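Local coordinates for protein putative alpha-L-fucosidase (Bacteroides thetaiotaomicron VPI-5482, PDB 3GZA) that probably acts as an alpha-L-fucosidase of glycoside hydrolase family 29, cleaving alpha-linked L-fucose from glycans, at residues Tyr96-Lys99 with Ala100-Trp103; Asp109-Arg112 with Asp113-Ser117; Gly225-Glu228 with Tyr229-Ser233; Gly323-Ala327 with Gly328-Arg332. One frame throughout, in Å; residues are numbered along the deposited sequence.

Contact 1. Residues Tyr96-Lys99 with Ala100-Trp103; sequences YCLK and AVKW
The CD2 methyl of L98 rests against the six-membered ring of W103, 4.0 Å from both CE3 and CZ3, and the two side chains meet at a slant. W103 has CG anti to its backbone N (chi1 178°), a setting that carries the indole back along the chain to L98. Between them in sequence, V101 fills in with one branch: its CG2 lies 3.4 Å from L98 O and also touches CD2 of L98. I110 of helix 110-121 packs on both L98 and W103, extending the apolar cluster.

The backbone folds tightly beneath these side chains. A100 N donates to C97 O over 2.9 Å in a nearly straight bond, although the donor stands above the carbonyl plane, 38° out of it. Two waters tie this fold to the residues that follow. One donates to L98 O and to W103 O (2.7 Å), and the other to K99 O and V101 O (2.7 Å), so that each water bridges two peptide oxygens. The polar end of K99 goes to Q90, while A100 packs on P95 of the second subunit.

With L98 and K99 at its corners, C97-A100 is a beta turn. It sits in the long loop between strand 75-79 and helix 110-121 of the TIM-barrel domain, at the subunit interface.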
ATOM      1  N   TYR A  96      -3.797  -0.030   1.875  1.00 24.11           N
ATOM      2  CA  TYR A  96      -4.448  -0.770   0.796  1.00 23.67           C
ATOM      3  C   TYR A  96      -5.747  -1.344   1.308  1.00 24.62           C
ATOM      4  O   TYR A  96      -5.864  -2.525   1.657  1.00 25.46           O
ATOM      5  CB  TYR A  96      -3.542  -1.912   0.360  1.00 24.20           C
ATOM      6  CG  TYR A  96      -3.810  -2.534  -0.974  1.00 25.07           C
ATOM      7  CD1 TYR A  96      -4.072  -1.764  -2.103  1.00 25.22           C
ATOM      8  CD2 TYR A  96      -3.707  -3.906  -1.157  1.00 24.86           C
ATOM      9  CE1 TYR A  96      -4.215  -2.339  -3.367  1.00 25.83           C
ATOM     10  CE2 TYR A  96      -3.879  -4.466  -2.421  1.00 24.53           C
ATOM     11  CZ  TYR A  96      -4.124  -3.686  -3.503  1.00 26.01           C
ATOM     12  OH  TYR A  96      -4.177  -4.246  -4.773  1.00 26.18           O
ATOM     13  N   CYS A  97      -6.679  -0.428   1.487  1.00 23.60           N
ATOM     14  CA  CYS A  97      -7.990  -0.747   2.082  1.00 24.36           C
ATOM     15  C   CYS A  97      -9.064   0.139   1.455  1.00 24.48           C
ATOM     16  O   CYS A  97      -8.822   0.855   0.479  1.00 25.18           O
ATOM     17  CB  CYS A  97      -7.923  -0.608   3.595  1.00 26.54           C
ATOM     18  SG  CYS A  97      -7.840   1.098   4.233  1.00 25.42           S
ATOM     19  N   LEU A  98     -10.253   0.104   2.061  1.00 24.68           N
ATOM     20  CA  LEU A  98     -11.377   0.861   1.524  1.00 24.41           C
ATOM     21  C   LEU A  98     -11.184   2.363   1.452  1.00 24.69           C
ATOM     22  O   LEU A  98     -11.912   3.060   0.694  1.00 24.34           O
ATOM     23  CB  LEU A  98     -12.669   0.423   2.215  1.00 23.77           C
ATOM     24  CG  LEU A  98     -13.083  -0.998   1.842  1.00 24.35           C
ATOM     25  CD1 LEU A  98     -14.231  -1.401   2.827  1.00 26.11           C
ATOM     26  CD2 LEU A  98     -13.509  -1.176   0.362  1.00 24.91           C
ATOM     27  N   LYS A  99     -10.213   2.906   2.188  1.00 24.87           N
ATOM     28  CA  LYS A  99      -9.877   4.328   2.063  1.00 23.63           C
ATOM     29  C   LYS A  99      -9.367   4.666   0.642  1.00 24.21           C
ATOM     30  O   LYS A  99      -9.454   5.822   0.236  1.00 23.76           O
ATOM     31  CB  LYS A  99      -8.793   4.726   3.070  1.00 24.43           C
ATOM     32  CG  LYS A  99      -9.245   4.699   4.497  1.00 25.76           C
ATOM     33  CD  LYS A  99      -8.185   5.201   5.429  1.00 26.25           C
ATOM     34  CE  LYS A  99      -8.655   5.340   6.852  1.00 27.45           C
ATOM     35  NZ  LYS A  99      -9.662   6.438   7.019  1.00 24.28           N
ATOM     36  N   ALA A 100      -8.824   3.675  -0.059  1.00 24.74           N
ATOM     37  CA  ALA A 100      -8.169   3.946  -1.340  1.00 24.23           C
ATOM     38  C   ALA A 100      -9.077   4.044  -2.527  1.00 24.83           C
ATOM     39  O   ALA A 100      -8.678   4.564  -3.567  1.00 24.47           O
ATOM     40  CB  ALA A 100      -7.126   2.853  -1.611  1.00 25.25           C
ATOM     41  N   VAL A 101     -10.292   3.500  -2.400  1.00 25.48           N
ATOM     42  CA  VAL A 101     -11.132   3.295  -3.550  1.00 24.94           C
ATOM     43  C   VAL A 101     -12.193   4.353  -3.729  1.00 25.32           C
ATOM     44  O   VAL A 101     -12.531   5.077  -2.781  1.00 25.68           O
ATOM     45  CB  VAL A 101     -11.824   1.898  -3.507  1.00 25.11           C
ATOM     46  CG1 VAL A 101     -10.808   0.783  -3.457  1.00 24.97           C
ATOM     47  CG2 VAL A 101     -12.872   1.823  -2.364  1.00 25.79           C
ATOM     48  N   LYS A 102     -12.676   4.499  -4.960  1.00 24.56           N
ATOM     49  CA  LYS A 102     -13.746   5.471  -5.280  1.00 24.99           C
ATOM     50  C   LYS A 102     -15.115   5.080  -4.719  1.00 23.55           C
ATOM     51  O   LYS A 102     -15.904   5.959  -4.330  1.00 24.86           O
ATOM     52  CB  LYS A 102     -13.855   5.642  -6.793  1.00 26.16           C
ATOM     53  CG  LYS A 102     -12.608   6.220  -7.453  1.00 27.89           C
ATOM     54  CD  LYS A 102     -12.722   6.107  -8.975  1.00 32.88           C
ATOM     55  CE  LYS A 102     -11.501   6.741  -9.719  1.00 38.44           C
ATOM     56  NZ  LYS A 102     -11.551   6.630 -11.257  1.00 37.77           N
ATOM     57  N   TRP A 103     -15.363   3.766  -4.638  1.00 24.53           N
ATOM     58  CA  TRP A 103     -16.588   3.240  -4.052  1.00 25.10           C
ATOM     59  C   TRP A 103     -16.782   3.802  -2.646  1.00 25.19           C
ATOM     60  O   TRP A 103     -15.853   3.818  -1.831  1.00 26.20           O
ATOM     61  CB  TRP A 103     -16.516   1.725  -4.014  1.00 25.98           C
ATOM     62  CG  TRP A 103     -17.694   1.069  -3.399  1.00 26.67           C
ATOM     63  CD1 TRP A 103     -18.880   0.829  -3.993  1.00 28.07           C
ATOM     64  CD2 TRP A 103     -17.786   0.517  -2.074  1.00 25.79           C
ATOM     65  NE1 TRP A 103     -19.724   0.173  -3.122  1.00 27.10           N
ATOM     66  CE2 TRP A 103     -19.075  -0.042  -1.949  1.00 27.85           C
ATOM     67  CE3 TRP A 103     -16.911   0.424  -0.997  1.00 26.92           C
ATOM     68  CZ2 TRP A 103     -19.511  -0.666  -0.773  1.00 27.95           C
ATOM     69  CZ3 TRP A 103     -17.343  -0.191   0.146  1.00 25.51           C
ATOM     70  CH2 TRP A 103     -18.611  -0.737   0.256  1.00 28.13           C
TER
HETATM   71  O   HOH W   1     -14.756   2.982   0.485  1.00 13.30           O
HETATM   72  O   HOH W   2     -10.982   7.129  -1.932  1.00 23.96           O

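Contact 2. Residues Asp109-Arg112 with Asp113-Ser117; sequences DIVR and DFVNS
D109 and D113 are joined first through the backbone, D113 N donating to D109 O at 3.0 Å. The same i to i+4 pattern continues from F114 N to I110 O, V115 N to V111 O and N116 N to R112 O, establishing a regular alpha helix from its first turn.

Capping comes from the D109 carboxylate. Its OD1 accepts from R112 N at 2.9 Å, the donor standing 56° out of the carboxylate plane; this capping bond occupies a backbone N-H of the first turn. OD2 turns to Y173 OH, a second grip that fixes how the carboxylate is rotated.

Two waters add links between side chains and backbone. One water accepts from D109 N and donates to D113 OD1 (2.9 Å); D113 OD2 forms a salt bridge with R104. Another lies in the guanidinium plane of R112, at its edge, accepting from NH1 at 2.8 Å and donating to N116 OD1. Here the guanidinium and amide planes are 46° apart, and R112 NH2 continues to R172 O.

Apolar packing between the two segments is slight: CG1 of V111 and CG1 of V115 are 4.4 Å apart. Both valines face the barrel, as do I110 and F114, resting on strands 75-79 and 124-129. The arrangement is an Asp N-cap opening the helix that connects these two parallel strands in a beta-alpha-beta crossover.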
ATOM      1  N   ASP A 109     -16.807   0.667   4.961  1.00 23.79           N
ATOM      2  CA  ASP A 109     -16.205  -0.275   5.898  1.00 23.50           C
ATOM      3  C   ASP A 109     -17.122  -1.485   5.911  1.00 23.31           C
ATOM      4  O   ASP A 109     -18.170  -1.495   6.558  1.00 23.93           O
ATOM      5  CB  ASP A 109     -16.052   0.337   7.262  1.00 22.53           C
ATOM      6  CG  ASP A 109     -15.229  -0.541   8.188  1.00 26.26           C
ATOM      7  OD1 ASP A 109     -15.303  -1.788   8.081  1.00 24.55           O
ATOM      8  OD2 ASP A 109     -14.539   0.050   9.045  1.00 25.17           O
ATOM      9  N   ILE A 110     -16.756  -2.476   5.109  1.00 24.18           N
ATOM     10  CA  ILE A 110     -17.600  -3.626   4.944  1.00 24.52           C
ATOM     11  C   ILE A 110     -17.540  -4.518   6.182  1.00 25.64           C
ATOM     12  O   ILE A 110     -18.526  -5.170   6.497  1.00 25.32           O
ATOM     13  CB  ILE A 110     -17.228  -4.395   3.677  1.00 25.08           C
ATOM     14  CG1 ILE A 110     -17.498  -3.500   2.468  1.00 25.77           C
ATOM     15  CG2 ILE A 110     -18.035  -5.735   3.540  1.00 25.69           C
ATOM     16  CD1 ILE A 110     -17.015  -4.079   1.139  1.00 26.38           C
ATOM     17  N   VAL A 111     -16.410  -4.523   6.896  1.00 24.59           N
ATOM     18  CA  VAL A 111     -16.336  -5.257   8.164  1.00 24.66           C
ATOM     19  C   VAL A 111     -17.375  -4.678   9.133  1.00 26.04           C
ATOM     20  O   VAL A 111     -18.091  -5.420   9.823  1.00 25.56           O
ATOM     21  CB  VAL A 111     -14.915  -5.224   8.746  1.00 25.12           C
ATOM     22  CG1 VAL A 111     -14.914  -5.867  10.149  1.00 24.64           C
ATOM     23  CG2 VAL A 111     -13.922  -5.943   7.810  1.00 26.65           C
ATOM     24  N   ARG A 112     -17.495  -3.360   9.173  1.00 25.01           N
ATOM     25  CA  ARG A 112     -18.488  -2.730  10.045  1.00 24.88           C
ATOM     26  C   ARG A 112     -19.918  -3.071   9.629  1.00 25.13           C
ATOM     27  O   ARG A 112     -20.764  -3.437  10.436  1.00 25.34           O
ATOM     28  CB  ARG A 112     -18.295  -1.246  10.115  1.00 25.46           C
ATOM     29  CG  ARG A 112     -19.213  -0.685  11.193  1.00 24.71           C
ATOM     30  CD  ARG A 112     -18.864   0.654  11.724  1.00 23.98           C
ATOM     31  NE  ARG A 112     -17.477   0.797  12.091  1.00 25.69           N
ATOM     32  CZ  ARG A 112     -16.916   0.288  13.206  1.00 24.60           C
ATOM     33  NH1 ARG A 112     -17.623  -0.401  14.081  1.00 25.96           N
ATOM     34  NH2 ARG A 112     -15.631   0.517  13.444  1.00 25.79           N
ATOM     35  N   ASP A 113     -20.195  -2.907   8.340  1.00 24.50           N
ATOM     36  CA  ASP A 113     -21.518  -3.253   7.826  1.00 25.40           C
ATOM     37  C   ASP A 113     -21.831  -4.693   8.264  1.00 25.11           C
ATOM     38  O   ASP A 113     -22.918  -4.998   8.771  1.00 24.54           O
ATOM     39  CB  ASP A 113     -21.522  -3.224   6.309  1.00 25.04           C
ATOM     40  CG  ASP A 113     -21.605  -1.843   5.695  1.00 28.35           C
ATOM     41  OD1 ASP A 113     -21.369  -0.816   6.343  1.00 27.06           O
ATOM     42  OD2 ASP A 113     -21.903  -1.837   4.485  1.00 30.84           O
ATOM     43  N   PHE A 114     -20.867  -5.573   8.070  1.00 25.22           N
ATOM     44  CA  PHE A 114     -21.015  -7.008   8.327  1.00 25.02           C
ATOM     45  C   PHE A 114     -21.258  -7.376   9.755  1.00 24.78           C
ATOM     46  O   PHE A 114     -22.224  -8.107  10.058  1.00 24.74           O
ATOM     47  CB  PHE A 114     -19.755  -7.715   7.830  1.00 25.06           C
ATOM     48  CG  PHE A 114     -19.805  -9.198   7.959  1.00 25.23           C
ATOM     49  CD1 PHE A 114     -20.419  -9.947   7.010  1.00 26.04           C
ATOM     50  CD2 PHE A 114     -19.207  -9.850   9.020  1.00 26.98           C
ATOM     51  CE1 PHE A 114     -20.499 -11.318   7.126  1.00 26.19           C
ATOM     52  CE2 PHE A 114     -19.247 -11.257   9.109  1.00 27.75           C
ATOM     53  CZ  PHE A 114     -19.893 -11.967   8.172  1.00 27.22           C
ATOM     54  N   VAL A 115     -20.465  -6.822  10.667  1.00 25.21           N
ATOM     55  CA  VAL A 115     -20.683  -7.168  12.064  1.00 25.22           C
ATOM     56  C   VAL A 115     -22.009  -6.594  12.545  1.00 24.71           C
ATOM     57  O   VAL A 115     -22.745  -7.232  13.321  1.00 24.62           O
ATOM     58  CB  VAL A 115     -19.532  -6.748  12.995  1.00 24.44           C
ATOM     59  CG1 VAL A 115     -18.194  -7.411  12.601  1.00 26.85           C
ATOM     60  CG2 VAL A 115     -19.397  -5.229  13.065  1.00 25.78           C
ATOM     61  N   ASN A 116     -22.394  -5.415  12.032  1.00 24.70           N
ATOM     62  CA  ASN A 116     -23.673  -4.848  12.369  1.00 24.95           C
ATOM     63  C   ASN A 116     -24.831  -5.761  11.895  1.00 24.47           C
ATOM     64  O   ASN A 116     -25.799  -5.970  12.635  1.00 24.96           O
ATOM     65  CB  ASN A 116     -23.825  -3.432  11.759  1.00 23.66           C
ATOM     66  CG  ASN A 116     -22.928  -2.387  12.435  1.00 26.45           C
ATOM     67  OD1 ASN A 116     -22.327  -2.628  13.486  1.00 26.62           O
ATOM     68  ND2 ASN A 116     -22.933  -1.168  11.873  1.00 26.05           N
ATOM     69  N   SER A 117     -24.721  -6.259  10.650  1.00 24.05           N
ATOM     70  CA  SER A 117     -25.732  -7.145  10.084  1.00 25.23           C
ATOM     71  C   SER A 117     -25.819  -8.411  10.890  1.00 24.32           C
ATOM     72  O   SER A 117     -26.912  -8.882  11.176  1.00 23.88           O
ATOM     73  CB  SER A 117     -25.444  -7.451   8.605  1.00 25.68           C
ATOM     74  OG  SER A 117     -25.546  -6.265   7.842  1.00 25.17           O
TER
HETATM   75  O   HOH W   3     -19.602   1.026   4.867  1.00 16.48           O
HETATM   76  O   HOH W   4     -20.334  -1.108  14.531  1.00 15.84           O

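Contact 3. Residues Gly225-Glu228 with Tyr229-Ser233; sequences GTVE and YPCWS
From E228 to C231 the chain reverses about a cis peptide bond before P230, its two corner residues holding extended backbone angles, and no hydrogen bond runs between the two segments. The segments meet instead through carbon and sulfur, the V227 and C231 side chains each setting off toward the opposite segment. CG2 of V227 lies 3.8 Å from SG and 3.9 Å from CB of C231. C231 sets SG anti to its backbone N (chi1 -175°), which lays the sulfur alongside the valine branch, and its CB also approaches E228 O at 3.4 Å. A268 on strand 264-273 packs against both V227 and C231, so the pair turns toward the barrel sheet.

These features, with Y229 and cis P230 at the corners, define a type VIb turn, here in the loop between strands 218-219 and 234-235 of the TIM-barrel domain.

The E228 chain bends at chi2 (-63°) and curls back toward its own backbone. A water donates to its OE1 at 2.6 Å and accepts from Y229 N at 2.9 Å, satisfying the amide just ahead of the cis bond. The Y229 ring extends to the C-terminal beta domain, where its hydroxyl bonds to S404 O and E403 N and R409 makes a cation-pi contact with the ring. P230 O accepts from H257 ND1 at the end of helix 251-257.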
ATOM      1  N   GLY A 225     -16.891 -30.790   3.835  1.00 24.03           N
ATOM      2  CA  GLY A 225     -17.994 -30.496   4.734  1.00 24.25           C
ATOM      3  C   GLY A 225     -18.345 -31.672   5.618  1.00 24.18           C
ATOM      4  O   GLY A 225     -19.467 -31.750   6.129  1.00 24.97           O
ATOM      5  N   THR A 226     -17.376 -32.569   5.821  1.00 25.10           N
ATOM      6  CA  THR A 226     -17.544 -33.748   6.680  1.00 24.93           C
ATOM      7  C   THR A 226     -16.300 -33.941   7.505  1.00 24.94           C
ATOM      8  O   THR A 226     -15.263 -33.333   7.247  1.00 24.37           O
ATOM      9  CB  THR A 226     -17.748 -35.053   5.888  1.00 26.32           C
ATOM     10  OG1 THR A 226     -16.514 -35.464   5.236  1.00 25.05           O
ATOM     11  CG2 THR A 226     -18.844 -34.917   4.876  1.00 24.55           C
ATOM     12  N   VAL A 227     -16.445 -34.760   8.528  1.00 23.88           N
ATOM     13  CA  VAL A 227     -15.341 -35.329   9.273  1.00 24.70           C
ATOM     14  C   VAL A 227     -15.506 -36.836   9.209  1.00 24.43           C
ATOM     15  O   VAL A 227     -16.519 -37.341   8.771  1.00 23.84           O
ATOM     16  CB  VAL A 227     -15.280 -34.829  10.731  1.00 24.63           C
ATOM     17  CG1 VAL A 227     -14.935 -33.344  10.793  1.00 24.62           C
ATOM     18  CG2 VAL A 227     -16.596 -35.127  11.521  1.00 24.48           C
ATOM     19  N   GLU A 228     -14.545 -37.589   9.719  1.00 24.55           N
ATOM     20  CA  GLU A 228     -14.655 -39.025   9.746  1.00 24.39           C
ATOM     21  C   GLU A 228     -15.311 -39.465  11.045  1.00 24.07           C
ATOM     22  O   GLU A 228     -15.726 -38.625  11.847  1.00 23.44           O
ATOM     23  CB  GLU A 228     -13.292 -39.653   9.527  1.00 24.07           C
ATOM     24  CG  GLU A 228     -12.690 -39.326   8.162  1.00 26.63           C
ATOM     25  CD  GLU A 228     -13.522 -39.869   7.028  1.00 29.12           C
ATOM     26  OE1 GLU A 228     -13.847 -41.065   7.082  1.00 36.16           O
ATOM     27  OE2 GLU A 228     -13.802 -39.137   6.063  1.00 31.60           O
ATOM     28  N   TYR A 229     -15.477 -40.769  11.221  1.00 23.91           N
ATOM     29  CA  TYR A 229     -16.096 -41.321  12.424  1.00 23.55           C
ATOM     30  C   TYR A 229     -15.281 -42.509  12.948  1.00 24.18           C
ATOM     31  O   TYR A 229     -14.909 -43.369  12.149  1.00 23.67           O
ATOM     32  CB  TYR A 229     -17.582 -41.682  12.141  1.00 23.98           C
ATOM     33  CG  TYR A 229     -18.266 -42.021  13.458  1.00 21.77           C
ATOM     34  CD1 TYR A 229     -18.788 -40.997  14.251  1.00 22.59           C
ATOM     35  CD2 TYR A 229     -18.338 -43.321  13.923  1.00 23.04           C
ATOM     36  CE1 TYR A 229     -19.323 -41.252  15.461  1.00 24.00           C
ATOM     37  CE2 TYR A 229     -18.879 -43.610  15.176  1.00 22.08           C
ATOM     38  CZ  TYR A 229     -19.383 -42.557  15.940  1.00 22.66           C
ATOM     39  OH  TYR A 229     -19.929 -42.815  17.168  1.00 23.37           O
ATOM     40  N   PRO A 230     -15.010 -42.564  14.271  1.00 24.35           N
ATOM     41  CA  PRO A 230     -15.406 -41.625  15.329  1.00 23.81           C
ATOM     42  C   PRO A 230     -14.726 -40.275  15.184  1.00 24.13           C
ATOM     43  O   PRO A 230     -13.701 -40.160  14.483  1.00 22.94           O
ATOM     44  CB  PRO A 230     -14.941 -42.323  16.616  1.00 23.61           C
ATOM     45  CG  PRO A 230     -13.852 -43.187  16.206  1.00 26.41           C
ATOM     46  CD  PRO A 230     -14.225 -43.680  14.837  1.00 25.33           C
ATOM     47  N   CYS A 231     -15.316 -39.246  15.783  1.00 22.98           N
ATOM     48  CA  CYS A 231     -14.725 -37.909  15.782  1.00 23.69           C
ATOM     49  C   CYS A 231     -14.791 -37.332  17.201  1.00 23.95           C
ATOM     50  O   CYS A 231     -15.860 -37.043  17.705  1.00 24.41           O
ATOM     51  CB  CYS A 231     -15.410 -36.952  14.810  1.00 23.62           C
ATOM     52  SG  CYS A 231     -14.589 -35.373  14.716  1.00 25.50           S
ATOM     53  N   TRP A 232     -13.621 -37.229  17.839  1.00 23.58           N
ATOM     54  CA  TRP A 232     -13.480 -36.747  19.211  1.00 22.83           C
ATOM     55  C   TRP A 232     -13.010 -35.319  19.201  1.00 23.35           C
ATOM     56  O   TRP A 232     -12.340 -34.886  18.291  1.00 24.02           O
ATOM     57  CB  TRP A 232     -12.413 -37.593  19.944  1.00 22.61           C
ATOM     58  CG  TRP A 232     -12.607 -39.059  19.794  1.00 22.51           C
ATOM     59  CD1 TRP A 232     -11.925 -39.894  18.922  1.00 23.21           C
ATOM     60  CD2 TRP A 232     -13.477 -39.893  20.538  1.00 21.88           C
ATOM     61  NE1 TRP A 232     -12.362 -41.168  19.069  1.00 21.98           N
ATOM     62  CE2 TRP A 232     -13.319 -41.214  20.045  1.00 20.67           C
ATOM     63  CE3 TRP A 232     -14.380 -39.665  21.567  1.00 21.03           C
ATOM     64  CZ2 TRP A 232     -14.028 -42.290  20.553  1.00 22.95           C
ATOM     65  CZ3 TRP A 232     -15.122 -40.738  22.055  1.00 22.73           C
ATOM     66  CH2 TRP A 232     -14.921 -42.039  21.571  1.00 23.67           C
ATOM     67  N   SER A 233     -13.310 -34.592  20.262  1.00 23.95           N
ATOM     68  CA  SER A 233     -12.884 -33.204  20.400  1.00 23.39           C
ATOM     69  C   SER A 233     -11.511 -33.052  20.993  1.00 22.82           C
ATOM     70  O   SER A 233     -10.892 -32.006  20.841  1.00 22.91           O
ATOM     71  CB  SER A 233     -13.811 -32.420  21.339  1.00 23.76           C
ATOM     72  OG  SER A 233     -15.102 -32.301  20.771  1.00 25.06           O
TER
HETATM   73  O   HOH W   5     -15.042 -42.486   8.905  1.00 25.56           O

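Contact 4. Residues Gly323-Ala327 with Gly328-Arg332; sequences GLIPA and GDAQR
P326 and D329 lie aslant, the proline ring presenting CB to the carboxylate so that D329 OD1 stands 3.4 Å from P326 CB and 3.9 Å from P326 CG. D329 has its CG anti to the carbonyl carbon (chi1 -63°), which swings the acid back over the start of the helix and against that ring. I325 meets the same aspartate at about a right angle: its CG2 branch touches D329 CB at 3.9 Å and reaches on to A330 CB at 4.3 Å. From its other contacts I325 belongs to the interface with helix 61-69, packing on W64 and A67.

P326 occupies the N-cap of helix 327-344, which follows strand 312-317 of the TIM barrel. Its carbonyl takes A330 N at 3.0 Å, the donor lying nearly on the line of the C=O bond, and one residue on A327 O receives Q331 N at 3.0 Å.

The D329 carboxylate, in the first turn, would probably be favoured by the positive end of the helix, and OD1 also makes a salt bridge with R275, which itself packs on P326. Replacing D329 by an alanine would probably leave R275 without this charge partner and uncover the flank of the P326 ring. Farther along, A330 directs its CB toward the preceding segment, 3.6 Å from A327 O, whereas Q331 bends at chi2 and sends its amide nitrogen away to E335.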
ATOM      1  N   GLY A 323     -22.539  -7.067  -4.819  1.00 25.41           N
ATOM      2  CA  GLY A 323     -22.538  -7.000  -3.362  1.00 24.84           C
ATOM      3  C   GLY A 323     -23.637  -7.780  -2.690  1.00 24.10           C
ATOM      4  O   GLY A 323     -24.028  -7.458  -1.569  1.00 25.90           O
ATOM      5  N   LEU A 324     -24.135  -8.812  -3.368  1.00 24.01           N
ATOM      6  CA  LEU A 324     -25.194  -9.640  -2.826  1.00 24.54           C
ATOM      7  C   LEU A 324     -24.868 -11.141  -2.945  1.00 24.66           C
ATOM      8  O   LEU A 324     -24.152 -11.549  -3.863  1.00 25.51           O
ATOM      9  CB  LEU A 324     -26.469  -9.384  -3.610  1.00 24.35           C
ATOM     10  CG  LEU A 324     -27.059  -8.001  -3.486  1.00 25.42           C
ATOM     11  CD1 LEU A 324     -28.145  -7.813  -4.523  1.00 26.41           C
ATOM     12  CD2 LEU A 324     -27.586  -7.755  -2.091  1.00 27.19           C
ATOM     13  N   ILE A 325     -25.451 -11.948  -2.050  1.00 25.33           N
ATOM     14  CA  ILE A 325     -25.423 -13.399  -2.226  1.00 25.37           C
ATOM     15  C   ILE A 325     -26.412 -13.699  -3.378  1.00 24.54           C
ATOM     16  O   ILE A 325     -27.589 -13.270  -3.344  1.00 25.16           O
ATOM     17  CB  ILE A 325     -25.776 -14.159  -0.909  1.00 25.74           C
ATOM     18  CG1 ILE A 325     -24.632 -14.034   0.102  1.00 26.94           C
ATOM     19  CG2 ILE A 325     -26.204 -15.590  -1.211  1.00 26.09           C
ATOM     20  CD1 ILE A 325     -23.370 -14.809  -0.296  1.00 26.77           C
ATOM     21  N   PRO A 326     -25.951 -14.434  -4.416  1.00 24.65           N
ATOM     22  CA  PRO A 326     -26.837 -14.715  -5.555  1.00 24.94           C
ATOM     23  C   PRO A 326     -28.144 -15.392  -5.174  1.00 24.09           C
ATOM     24  O   PRO A 326     -28.180 -16.170  -4.233  1.00 24.65           O
ATOM     25  CB  PRO A 326     -25.968 -15.602  -6.479  1.00 25.75           C
ATOM     26  CG  PRO A 326     -24.580 -15.164  -6.158  1.00 26.59           C
ATOM     27  CD  PRO A 326     -24.567 -14.904  -4.674  1.00 25.71           C
ATOM     28  N   ALA A 327     -29.214 -15.087  -5.901  1.00 24.75           N
ATOM     29  CA  ALA A 327     -30.527 -15.602  -5.575  1.00 25.07           C
ATOM     30  C   ALA A 327     -30.588 -17.112  -5.449  1.00 25.65           C
ATOM     31  O   ALA A 327     -31.274 -17.657  -4.577  1.00 25.58           O
ATOM     32  CB  ALA A 327     -31.523 -15.123  -6.667  1.00 25.86           C
ATOM     33  N   GLY A 328     -29.944 -17.814  -6.380  1.00 26.77           N
ATOM     34  CA  GLY A 328     -29.958 -19.264  -6.352  1.00 25.88           C
ATOM     35  C   GLY A 328     -29.299 -19.859  -5.118  1.00 25.15           C
ATOM     36  O   GLY A 328     -29.793 -20.818  -4.543  1.00 25.04           O
ATOM     37  N   ASP A 329     -28.174 -19.268  -4.753  1.00 24.30           N
ATOM     38  CA  ASP A 329     -27.459 -19.654  -3.554  1.00 24.01           C
ATOM     39  C   ASP A 329     -28.343 -19.472  -2.321  1.00 24.45           C
ATOM     40  O   ASP A 329     -28.445 -20.324  -1.464  1.00 23.69           O
ATOM     41  CB  ASP A 329     -26.196 -18.830  -3.433  1.00 24.32           C
ATOM     42  CG  ASP A 329     -25.222 -19.060  -4.573  1.00 24.60           C
ATOM     43  OD1 ASP A 329     -25.609 -18.922  -5.765  1.00 26.44           O
ATOM     44  OD2 ASP A 329     -24.048 -19.375  -4.221  1.00 29.88           O
ATOM     45  N   ALA A 330     -28.944 -18.295  -2.215  1.00 24.12           N
ATOM     46  CA  ALA A 330     -29.840 -17.975  -1.085  1.00 25.52           C
ATOM     47  C   ALA A 330     -31.012 -18.943  -0.995  1.00 25.09           C
ATOM     48  O   ALA A 330     -31.413 -19.381   0.100  1.00 25.36           O
ATOM     49  CB  ALA A 330     -30.357 -16.529  -1.231  1.00 25.84           C
ATOM     50  N   GLN A 331     -31.570 -19.298  -2.140  1.00 24.40           N
ATOM     51  CA  GLN A 331     -32.699 -20.224  -2.142  1.00 25.14           C
ATOM     52  C   GLN A 331     -32.229 -21.588  -1.646  1.00 24.29           C
ATOM     53  O   GLN A 331     -32.918 -22.217  -0.887  1.00 24.51           O
ATOM     54  CB  GLN A 331     -33.337 -20.299  -3.514  1.00 26.13           C
ATOM     55  CG  GLN A 331     -34.401 -21.346  -3.696  1.00 25.92           C
ATOM     56  CD  GLN A 331     -35.584 -21.189  -2.739  1.00 27.95           C
ATOM     57  OE1 GLN A 331     -35.926 -20.078  -2.300  1.00 30.55           O
ATOM     58  NE2 GLN A 331     -36.224 -22.308  -2.429  1.00 29.45           N
ATOM     59  N   ARG A 332     -31.082 -22.059  -2.122  1.00 23.62           N
ATOM     60  CA  ARG A 332     -30.557 -23.373  -1.704  1.00 24.07           C
ATOM     61  C   ARG A 332     -30.281 -23.423  -0.206  1.00 24.39           C
ATOM     62  O   ARG A 332     -30.488 -24.444   0.445  1.00 24.24           O
ATOM     63  CB  ARG A 332     -29.268 -23.715  -2.458  1.00 24.33           C
ATOM     64  CG  ARG A 332     -28.670 -25.070  -2.153  1.00 25.85           C
ATOM     65  CD  ARG A 332     -29.664 -26.254  -2.398  1.00 25.84           C
ATOM     66  NE  ARG A 332     -30.522 -26.139  -3.593  1.00 24.71           N
ATOM     67  CZ  ARG A 332     -30.129 -26.371  -4.843  1.00 24.99           C
ATOM     68  NH1 ARG A 332     -28.871 -26.685  -5.119  1.00 24.55           N
ATOM     69  NH2 ARG A 332     -30.965 -26.205  -5.836  1.00 24.37           N
TER

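How the contacts relate
The four contacts follow one another in series, each closing before the next opens, so none encloses or crosses another. Contact 1 folds the loop after strand 75-79, and contact 2 starts the helix to which that loop leads; the two touch directly, L98 CD1 lying 3.6 Å from I110 N. Contact 3 turns the chain between strands 218-219 and 234-235, across the chain's centre from contacts 1 and 2, and ties the barrel to the C-terminal beta domain. Contact 4 begins helix 327-344. It does not touch contact 2, nearest atoms being about 8 Å apart, yet W64 of helix 61-69 packs against both, through F114 and I325.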